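Local coordinates for uridylate kinase (PDB 2IJ9), which probably catalyses the reversible, ATP-dependent phosphorylation of UMP to UDP, a step of pyrimidine nucleotide synthesis leading to CTP, at residues P89-M93 and G108-P112; S83-P89 and Y102-G108. The protein carries 1 engineered substitution. One frame throughout, in Å; residues are numbered along the deposited sequence.

Contact 1. Residues P89-M93 and G108-P112; sequences PVDFM and GGTFP
Asp91 and Thr110 mark the nearest approach of the two backbones, their CA atoms 5.6 Å apart, where the turn leading into helix 92-99 passes the loop that follows strand 104-107. No hydrogen bond joins the two segments; side chains carry the contact. Thr110 points its CB toward 89-93 and divides its two branches. Its methyl CG2 lies 3.7 Å from the carbonyl oxygen Val90 O and also meets the CA of Asp91, while its hydroxyl OG1 comes within 3.3 Å of Phe92 CE2. With OG1 between the backbone N and the carbonyl carbon (chi1 57°), both branches face the other segment. The same OG1 sits 3.3 Å above one face of the neighbouring Phe111 ring, offset toward its rim. Phe92 and Phe111 meet through their outer carbons, Phe92 CE2 and CZ against Phe111 CE1 and CZ. The ring planes are nearly parallel, at 19°, but strongly offset, with centroids 5.3 Å apart and little of one ring above the other. Asp91 directs its carboxylate away from the loop: as the N-cap residue, it accepts the amide N-H of Glu94 at OD1, and the carboxylate of Glu94 in turn receives the N-H of Val90. Thr110, Phe111 and Pro112 are predicted to belong to the UMP site, so the start of helix 92-99 lies against a loop that probably binds UMP. On the fold's scale, Phe92 also packs on Leu122, Leu123 and Phe126 of helix 117-126, Phe111 touches Leu122, and Gly109 N bonds to Thr70 of helix 59-80.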
loop_
_atom_site.group_PDB
_atom_site.type_symbol
_atom_site.label_atom_id
_atom_site.label_comp_id
_atom_site.label_asym_id
_atom_site.label_seq_id
_atom_site.Cartn_x
_atom_site.Cartn_y
_atom_site.Cartn_z
ATOM N N PRO B 89 -6.621 -23.823 -4.910
ATOM C CA PRO B 89 -6.968 -24.945 -4.043
ATOM C C PRO B 89 -7.035 -24.546 -2.593
ATOM O O PRO B 89 -6.290 -23.665 -2.159
ATOM C CB PRO B 89 -5.814 -25.927 -4.236
ATOM C CG PRO B 89 -4.743 -25.155 -4.824
ATOM C CD PRO B 89 -5.372 -24.084 -5.640
ATOM N N VAL B 90 -7.915 -25.218 -1.859
ATOM C CA VAL B 90 -8.226 -24.874 -0.484
ATOM C C VAL B 90 -7.695 -25.974 0.436
ATOM O O VAL B 90 -7.757 -25.861 1.666
ATOM C CB VAL B 90 -9.747 -24.698 -0.337
ATOM C CG1 VAL B 90 -10.447 -26.047 -0.411
ATOM C CG2 VAL B 90 -10.106 -23.978 0.931
ATOM N N ASP B 91 -7.187 -27.037 -0.193
ATOM C CA ASP B 91 -6.548 -28.176 0.483
ATOM C C ASP B 91 -5.643 -28.934 -0.492
ATOM O O ASP B 91 -5.731 -28.760 -1.705
ATOM C CB ASP B 91 -7.576 -29.123 1.137
ATOM C CG ASP B 91 -8.411 -29.899 0.120
ATOM O OD1 ASP B 91 -7.838 -30.623 -0.720
ATOM O OD2 ASP B 91 -9.657 -29.805 0.179
ATOM N N PHE B 92 -4.795 -29.798 0.045
ATOM C CA PHE B 92 -3.739 -30.411 -0.740
ATOM C C PHE B 92 -4.305 -31.388 -1.764
ATOM O O PHE B 92 -3.756 -31.520 -2.845
ATOM C CB PHE B 92 -2.716 -31.121 0.162
ATOM C CG PHE B 92 -2.184 -30.275 1.298
ATOM C CD1 PHE B 92 -0.826 -30.048 1.422
ATOM C CD2 PHE B 92 -3.033 -29.739 2.261
ATOM C CE1 PHE B 92 -0.315 -29.284 2.455
ATOM C CE2 PHE B 92 -2.528 -28.966 3.289
ATOM C CZ PHE B 92 -1.158 -28.745 3.388
ATOM N N MET B 93 -5.387 -32.088 -1.423
ATOM C CA MET B 93 -5.984 -33.049 -2.351
ATOM C C MET B 93 -6.402 -32.297 -3.600
ATOM O O MET B 93 -5.992 -32.664 -4.697
ATOM C CB MET B 93 -7.164 -33.783 -1.722
ATOM C CG MET B 93 -6.769 -34.798 -0.675
ATOM S SD MET B 93 -7.778 -34.677 0.818
ATOM C CE MET B 93 -6.753 -35.558 1.984
ATOM N N GLY B 108 -2.998 -20.663 -1.303
ATOM C CA GLY B 108 -2.772 -19.864 -0.111
ATOM C C GLY B 108 -2.506 -20.807 1.035
ATOM O O GLY B 108 -1.812 -21.809 0.862
ATOM N N GLY B 109 -3.068 -20.485 2.202
ATOM C CA GLY B 109 -3.024 -21.367 3.363
ATOM C C GLY B 109 -4.085 -22.448 3.284
ATOM O O GLY B 109 -4.928 -22.447 2.377
ATOM N N THR B 110 -4.027 -23.386 4.229
ATOM C CA THR B 110 -5.066 -24.413 4.385
ATOM C C THR B 110 -5.579 -24.446 5.821
ATOM O O THR B 110 -6.564 -23.785 6.140
ATOM C CB THR B 110 -4.574 -25.809 3.975
ATOM O OG1 THR B 110 -3.419 -26.156 4.744
ATOM C CG2 THR B 110 -4.200 -25.832 2.518
ATOM N N PHE B 111 -4.904 -25.199 6.689
ATOM C CA PHE B 111 -5.299 -25.273 8.094
ATOM C C PHE B 111 -4.965 -23.953 8.779
ATOM O O PHE B 111 -3.851 -23.446 8.647
ATOM C CB PHE B 111 -4.618 -26.414 8.878
ATOM C CG PHE B 111 -3.828 -27.397 8.047
ATOM C CD1 PHE B 111 -4.441 -28.224 7.104
ATOM C CD2 PHE B 111 -2.461 -27.539 8.264
ATOM C CE1 PHE B 111 -3.696 -29.150 6.376
ATOM C CE2 PHE B 111 -1.715 -28.458 7.538
ATOM C CZ PHE B 111 -2.331 -29.267 6.602
ATOM N N PRO B 112 -5.945 -23.374 9.479
ATOM C CA PRO B 112 -5.761 -22.227 10.362
ATOM C C PRO B 112 -4.790 -22.508 11.518
ATOM O O PRO B 112 -5.217 -22.785 12.637
ATOM C CB PRO B 112 -7.177 -21.977 10.888
ATOM C CG PRO B 112 -8.073 -22.540 9.837
ATOM C CD PRO B 112 -7.360 -23.770 9.386
#

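Contact 2. Residues S83-P89 and Y102-G108; sequences SAAKKVP and YRVVVMG
Ala85 and Val104 share the stronger of two backbone bonds here: Ala85 N donates to Val104 O at 3.0 Å, with an N-H...O angle of 161°. Its companion, Val104 N to Ser83 O, is weak at 3.4 Å. Together they form a single parallel beta bridge between Ala84 and Val104; the CA-H of Ala84 also points to Val104 O, while its CB meets Val104 CG1 at 3.8 Å. Tyr102 lays one ring face over Ala85 in a CH-pi contact: Ala85 CA stands 3.7 Å from the ring centroid, 9° off the normal, and Ala85 CB approaches CD2. With CG anti to the carbonyl carbon (chi1 -66°), the ring is brought over that alanine. Farther along, Pro89 CG lies 3.6 Å from both Val105 CG1 and Met107 CB, and Pro89 CD rests near Val106 O. Val88 CG1 packs along Val106 O and Gly108 N.

Around this shell, Leu98 of helix 92-99 packs on Pro89 and Val105, and Ile78 of helix 59-80 on Val88 and Val106. Strand 34-39 bonds the other edge of 104-107, and Lys86 packs on Phe61 of a second subunit. Hydrogen bonding is thus confined to the Ser83-Ala85 end; beyond it Val88 and Pro89 rest on side chains and backbone through carbon contacts, adding to the strand outermost within this chain a single bridge rather than a further strand.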
loop_
_atom_site.group_PDB
_atom_site.type_symbol
_atom_site.label_atom_id
_atom_site.label_comp_id
_atom_site.label_asym_id
_atom_site.label_seq_id
_atom_site.Cartn_x
_atom_site.Cartn_y
_atom_site.Cartn_z
ATOM N N SER B 83 -0.113 -20.608 -17.328
ATOM C CA SER B 83 -0.142 -22.071 -17.199
ATOM C C SER B 83 -0.576 -22.549 -15.808
ATOM O O SER B 83 -0.436 -23.722 -15.456
ATOM C CB SER B 83 1.220 -22.651 -17.563
ATOM O OG SER B 83 1.626 -22.168 -18.828
ATOM N N ALA B 84 -1.116 -21.635 -15.021
ATOM C CA ALA B 84 -1.580 -21.982 -13.697
ATOM C C ALA B 84 -3.056 -22.356 -13.726
ATOM O O ALA B 84 -3.817 -21.860 -14.570
ATOM C CB ALA B 84 -1.344 -20.822 -12.734
ATOM N N ALA B 85 -3.444 -23.238 -12.805
ATOM C CA ALA B 85 -4.853 -23.504 -12.520
ATOM C C ALA B 85 -5.514 -22.237 -12.004
ATOM O O ALA B 85 -5.078 -21.686 -10.992
ATOM C CB ALA B 85 -4.977 -24.604 -11.480
ATOM N N LYS B 86 -6.562 -21.787 -12.694
ATOM C CA LYS B 86 -7.329 -20.591 -12.292
ATOM C C LYS B 86 -8.101 -20.759 -10.982
ATOM O O LYS B 86 -8.721 -19.828 -10.502
ATOM C CB LYS B 86 -8.317 -20.186 -13.377
ATOM C CG LYS B 86 -7.703 -19.965 -14.728
ATOM C CD LYS B 86 -6.790 -18.771 -14.722
ATOM C CE LYS B 86 -5.892 -18.775 -15.950
ATOM N NZ LYS B 86 -6.686 -18.974 -17.196
ATOM N N LYS B 87 -8.088 -21.953 -10.415
ATOM C CA LYS B 87 -8.702 -22.178 -9.134
ATOM C C LYS B 87 -7.579 -22.083 -8.102
ATOM O O LYS B 87 -6.477 -22.542 -8.343
ATOM C CB LYS B 87 -9.355 -23.568 -9.145
ATOM C CG LYS B 87 -9.699 -24.173 -7.789
ATOM C CD LYS B 87 -11.199 -24.197 -7.513
ATOM C CE LYS B 87 -11.503 -24.953 -6.206
ATOM N NZ LYS B 87 -12.960 -25.207 -6.002
ATOM N N VAL B 88 -7.850 -21.453 -6.972
ATOM C CA VAL B 88 -6.960 -21.569 -5.839
ATOM C C VAL B 88 -7.421 -22.740 -4.969
ATOM O O VAL B 88 -8.490 -22.664 -4.351
ATOM C CB VAL B 88 -6.931 -20.268 -4.994
ATOM C CG1 VAL B 88 -6.103 -20.450 -3.725
ATOM C CG2 VAL B 88 -6.359 -19.122 -5.790
ATOM N N PRO B 89 -6.621 -23.823 -4.910
ATOM C CA PRO B 89 -6.968 -24.945 -4.043
ATOM C C PRO B 89 -7.035 -24.546 -2.593
ATOM O O PRO B 89 -6.290 -23.665 -2.159
ATOM C CB PRO B 89 -5.814 -25.927 -4.236
ATOM C CG PRO B 89 -4.743 -25.155 -4.824
ATOM C CD PRO B 89 -5.372 -24.084 -5.640
ATOM N N TYR B 102 -2.760 -29.285 -14.608
ATOM C CA TYR B 102 -1.979 -28.057 -14.782
ATOM C C TYR B 102 -0.546 -28.217 -14.329
ATOM O O TYR B 102 -0.264 -28.997 -13.415
ATOM C CB TYR B 102 -2.613 -26.921 -14.010
ATOM C CG TYR B 102 -3.956 -26.525 -14.542
ATOM C CD1 TYR B 102 -4.063 -25.717 -15.662
ATOM C CD2 TYR B 102 -5.122 -26.967 -13.935
ATOM C CE1 TYR B 102 -5.300 -25.345 -16.161
ATOM C CE2 TYR B 102 -6.364 -26.589 -14.415
ATOM C CZ TYR B 102 -6.448 -25.782 -15.531
ATOM O OH TYR B 102 -7.678 -25.414 -16.019
ATOM N N ARG B 103 0.357 -27.474 -14.975
ATOM C CA ARG B 103 1.788 -27.530 -14.639
ATOM C C ARG B 103 2.128 -26.625 -13.455
ATOM O O ARG B 103 3.158 -26.794 -12.790
ATOM C CB ARG B 103 2.673 -27.202 -15.851
ATOM C CG ARG B 103 2.529 -28.166 -17.018
ATOM C CD ARG B 103 2.635 -29.644 -16.610
ATOM N NE ARG B 103 1.631 -30.442 -17.320
ATOM C CZ ARG B 103 0.625 -31.090 -16.738
ATOM N NH1 ARG B 103 0.492 -31.080 -15.420
ATOM N NH2 ARG B 103 -0.242 -31.770 -17.478
ATOM N N VAL B 104 1.257 -25.660 -13.195
ATOM C CA VAL B 104 1.417 -24.813 -12.031
ATOM C C VAL B 104 0.139 -24.756 -11.198
ATOM O O VAL B 104 -0.946 -24.475 -11.700
ATOM C CB VAL B 104 1.951 -23.402 -12.404
ATOM C CG1 VAL B 104 1.770 -22.418 -11.268
ATOM C CG2 VAL B 104 3.420 -23.489 -12.738
ATOM N N VAL B 105 0.285 -25.072 -9.921
ATOM C CA VAL B 105 -0.777 -24.881 -8.965
ATOM C C VAL B 105 -0.299 -23.860 -7.946
ATOM O O VAL B 105 0.839 -23.908 -7.501
ATOM C CB VAL B 105 -1.166 -26.202 -8.301
ATOM C CG1 VAL B 105 -2.255 -25.983 -7.236
ATOM C CG2 VAL B 105 -1.667 -27.168 -9.359
ATOM N N VAL B 106 -1.165 -22.911 -7.619
ATOM C CA VAL B 106 -0.837 -21.848 -6.688
ATOM C C VAL B 106 -1.891 -21.802 -5.600
ATOM O O VAL B 106 -3.069 -21.566 -5.875
ATOM C CB VAL B 106 -0.822 -20.465 -7.383
ATOM C CG1 VAL B 106 -0.429 -19.392 -6.397
ATOM C CG2 VAL B 106 0.122 -20.455 -8.596
ATOM N N MET B 107 -1.463 -22.007 -4.362
ATOM C CA MET B 107 -2.388 -21.968 -3.232
ATOM C C MET B 107 -1.998 -21.017 -2.105
ATOM O O MET B 107 -0.831 -20.644 -1.945
ATOM C CB MET B 107 -2.572 -23.370 -2.650
ATOM C CG MET B 107 -1.322 -23.972 -2.047
ATOM S SD MET B 107 -1.648 -25.692 -1.699
ATOM C CE MET B 107 -2.956 -25.448 -0.514
ATOM N N GLY B 108 -2.998 -20.663 -1.303
ATOM C CA GLY B 108 -2.772 -19.864 -0.111
ATOM C C GLY B 108 -2.506 -20.807 1.035
ATOM O O GLY B 108 -1.812 -21.809 0.862
#

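How the contacts relate
Contacts 1 and 2 lie on the same side of the chain's centre, with their own centres about 12 Å apart, and meet in sequence at Pro89 and Gly108. Their segments alternate along the chain, 83-89 running into 89-93 and helix 92-99, then 102-108 into 108-112, so the two pairings are consecutive parts of one loop-helix-strand-loop path. Contact 2 sets the loop against the edge strand; contact 1 lies at the strand's C-terminal end, where the predicted UMP-binding run that includes Thr110, Phe111 and Pro112 starts. Between nearest side-chain atoms, Met107 is about 3 Å from Thr110, and Phe111 about 9 Å from Asp63, another predicted UMP-binding residue.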